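Local atomic coordinates of endo-beta-1,4-glucanase (Ampullaria crossean, PDB entry 5XBU), a protein that probably hydrolyses internal beta-1,4-glucosidic bonds of cellulose, as expected of a glycoside hydrolase family 45 endoglucanase. Residues R63-G68 against T109-I114. Residues are numbered along the deposited sequence; the frame is centred on the assembly and turned at random.
Sequences RYFDDG and TNACPI
F65 meets A111 in a clean CH-pi contact: the methyl CB of A111 sits over the middle of the F65 ring, 3.5 Å from its centroid and only 6° off the ring normal. Followed outward from the backbone, F65 leaves the end of the short helix with its CB directed at 109-114, and with CG anti to the backbone N (chi1 175°) the ring slides under the alanine. CG comes first, 3.6 Å from A111 CB; CD2, CE2 and CZ share the same methyl. CD1 also touches the methyl, but it comes closer to the carbonyl O of N110, at 3.2 Å, and CE1 lies near that same oxygen, which approaches the ring obliquely. Buried here, N110 O has no hydrogen-bond partner in the model. N110 points its CB away from the helix, and OD1 accepts the N-H of A37 and, weakly, that of A111. Two residues before F65, R63 bends at chi2 and brings its guanidinium against I114, whose CD1 lies over one face near the rim, 3.5 Å from NH2; the two side chains cross at about a right angle. Beyond F65 a Schellman motif ends the helix, with D67 at positive phi and G68 N bonded to R63 O. E62 OE2, in the same helix, accepts the backbone N-H of I114, adding a polar link to the loop, while C112 is tied by its disulfide to C121 in helix 118-121. The contact thus packs helix 62-65 against the loop 109-114, where both follow neighbouring parallel strands, 57-60 and 104-108, of the double-psi beta-barrel.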
loop_
_atom_site.group_PDB
_atom_site.type_symbol
_atom_site.label_atom_id
_atom_site.label_comp_id
_atom_site.label_asym_id
_atom_site.label_seq_id
_atom_site.Cartn_x
_atom_site.Cartn_y
_atom_site.Cartn_z
ATOM N N ARG A 63 2.536 -8.106 6.435
ATOM C CA ARG A 63 1.609 -8.530 7.477
ATOM C C ARG A 63 0.211 -7.959 7.280
ATOM O O ARG A 63 -0.761 -8.603 7.687
ATOM C CB ARG A 63 2.177 -8.240 8.860
ATOM C CG ARG A 63 3.382 -9.100 9.208
ATOM C CD ARG A 63 3.004 -10.580 9.540
ATOM N NE ARG A 63 4.246 -11.344 9.761
ATOM C CZ ARG A 63 4.984 -11.880 8.800
ATOM N NH1 ARG A 63 4.520 -11.931 7.558
ATOM N NH2 ARG A 63 6.193 -12.336 9.091
ATOM N N TYR A 64 0.052 -6.791 6.654
ATOM C CA TYR A 64 -1.282 -6.372 6.242
ATOM C C TYR A 64 -1.752 -7.180 5.042
ATOM O O TYR A 64 -2.891 -7.653 5.008
ATOM C CB TYR A 64 -1.359 -4.861 5.953
ATOM C CG TYR A 64 -2.704 -4.480 5.404
ATOM C CD1 TYR A 64 -3.853 -4.533 6.187
ATOM C CD2 TYR A 64 -2.848 -4.143 4.073
ATOM C CE1 TYR A 64 -5.095 -4.254 5.665
ATOM C CE2 TYR A 64 -4.078 -3.881 3.537
ATOM C CZ TYR A 64 -5.208 -3.928 4.317
ATOM O OH TYR A 64 -6.412 -3.657 3.721
ATOM N N PHE A 65 -0.881 -7.334 4.037
ATOM C CA PHE A 65 -1.225 -8.102 2.846
ATOM C C PHE A 65 -1.889 -9.428 3.180
ATOM O O PHE A 65 -2.884 -9.792 2.541
ATOM C CB PHE A 65 0.041 -8.337 2.029
ATOM C CG PHE A 65 -0.165 -9.210 0.842
ATOM C CD1 PHE A 65 -0.690 -8.696 -0.320
ATOM C CD2 PHE A 65 0.189 -10.556 0.864
ATOM C CE1 PHE A 65 -0.872 -9.502 -1.435
ATOM C CE2 PHE A 65 0.008 -11.353 -0.232
ATOM C CZ PHE A 65 -0.543 -10.828 -1.398
ATOM N N ASP A 66 -1.333 -10.158 4.149
ATOM C CA ASP A 66 -1.864 -11.470 4.516
ATOM C C ASP A 66 -2.484 -11.491 5.899
ATOM O O ASP A 66 -2.567 -12.561 6.510
ATOM C CB ASP A 66 -0.823 -12.574 4.386
ATOM C CG ASP A 66 -1.458 -13.962 4.343
ATOM O OD1 ASP A 66 -2.594 -14.094 3.805
ATOM O OD2 ASP A 66 -0.816 -14.896 4.865
ATOM N N ASP A 67 -2.948 -10.350 6.406
ATOM C CA ASP A 67 -3.685 -10.296 7.672
ATOM C C ASP A 67 -3.000 -11.088 8.791
ATOM O O ASP A 67 -3.612 -11.933 9.452
ATOM C CB ASP A 67 -5.139 -10.751 7.505
ATOM C CG ASP A 67 -5.974 -10.541 8.754
ATOM O OD1 ASP A 67 -5.742 -9.541 9.471
ATOM O OD2 ASP A 67 -6.871 -11.368 9.007
ATOM N N GLY A 68 -1.705 -10.825 8.988
ATOM C CA GLY A 68 -0.902 -11.456 10.017
ATOM C C GLY A 68 -0.096 -12.660 9.570
ATOM O O GLY A 68 0.841 -13.056 10.270
ATOM N N THR A 109 -3.020 -5.455 -5.029
ATOM C CA THR A 109 -2.788 -6.460 -6.066
ATOM C C THR A 109 -1.450 -7.155 -5.918
ATOM O O THR A 109 -1.155 -8.062 -6.707
ATOM C CB THR A 109 -2.904 -5.874 -7.473
ATOM O OG1 THR A 109 -1.823 -4.965 -7.641
ATOM C CG2 THR A 109 -4.227 -5.211 -7.713
ATOM N N ASN A 110 -0.643 -6.793 -4.925
ATOM C CA ASN A 110 0.688 -7.349 -4.788
ATOM C C ASN A 110 1.094 -7.188 -3.329
ATOM O O ASN A 110 0.352 -6.607 -2.540
ATOM C CB ASN A 110 1.600 -6.645 -5.798
ATOM C CG ASN A 110 2.950 -7.298 -5.976
ATOM O OD1 ASN A 110 3.164 -8.459 -5.639
ATOM N ND2 ASN A 110 3.883 -6.543 -6.535
ATOM N N ALA A 111 2.271 -7.717 -2.987
ATOM C CA ALA A 111 2.799 -7.659 -1.629
ATOM C C ALA A 111 4.178 -7.025 -1.616
ATOM O O ALA A 111 4.965 -7.213 -2.547
ATOM C CB ALA A 111 2.926 -9.075 -1.064
ATOM N N CYS A 112 4.461 -6.317 -0.520
ATOM C CA CYS A 112 5.786 -5.799 -0.205
ATOM C C CYS A 112 6.344 -6.693 0.904
ATOM O O CYS A 112 6.012 -6.498 2.085
ATOM C CB CYS A 112 5.696 -4.343 0.260
ATOM S SG CYS A 112 7.311 -3.577 0.651
ATOM N N PRO A 113 7.130 -7.726 0.572
ATOM C CA PRO A 113 7.573 -8.650 1.627
ATOM C C PRO A 113 8.549 -7.981 2.572
ATOM O O PRO A 113 9.296 -7.072 2.200
ATOM C CB PRO A 113 8.284 -9.777 0.869
ATOM C CG PRO A 113 7.890 -9.638 -0.544
ATOM C CD PRO A 113 7.546 -8.193 -0.767
ATOM N N ILE A 114 8.568 -8.477 3.806
ATOM C CA ILE A 114 9.580 -8.048 4.764
ATOM C C ILE A 114 10.965 -8.258 4.175
ATOM O O ILE A 114 11.835 -7.389 4.256
ATOM C CB ILE A 114 9.410 -8.798 6.093
ATOM C CG1 ILE A 114 8.076 -8.433 6.751
ATOM C CG2 ILE A 114 10.604 -8.586 7.006
ATOM C CD1 ILE A 114 7.626 -9.389 7.852
#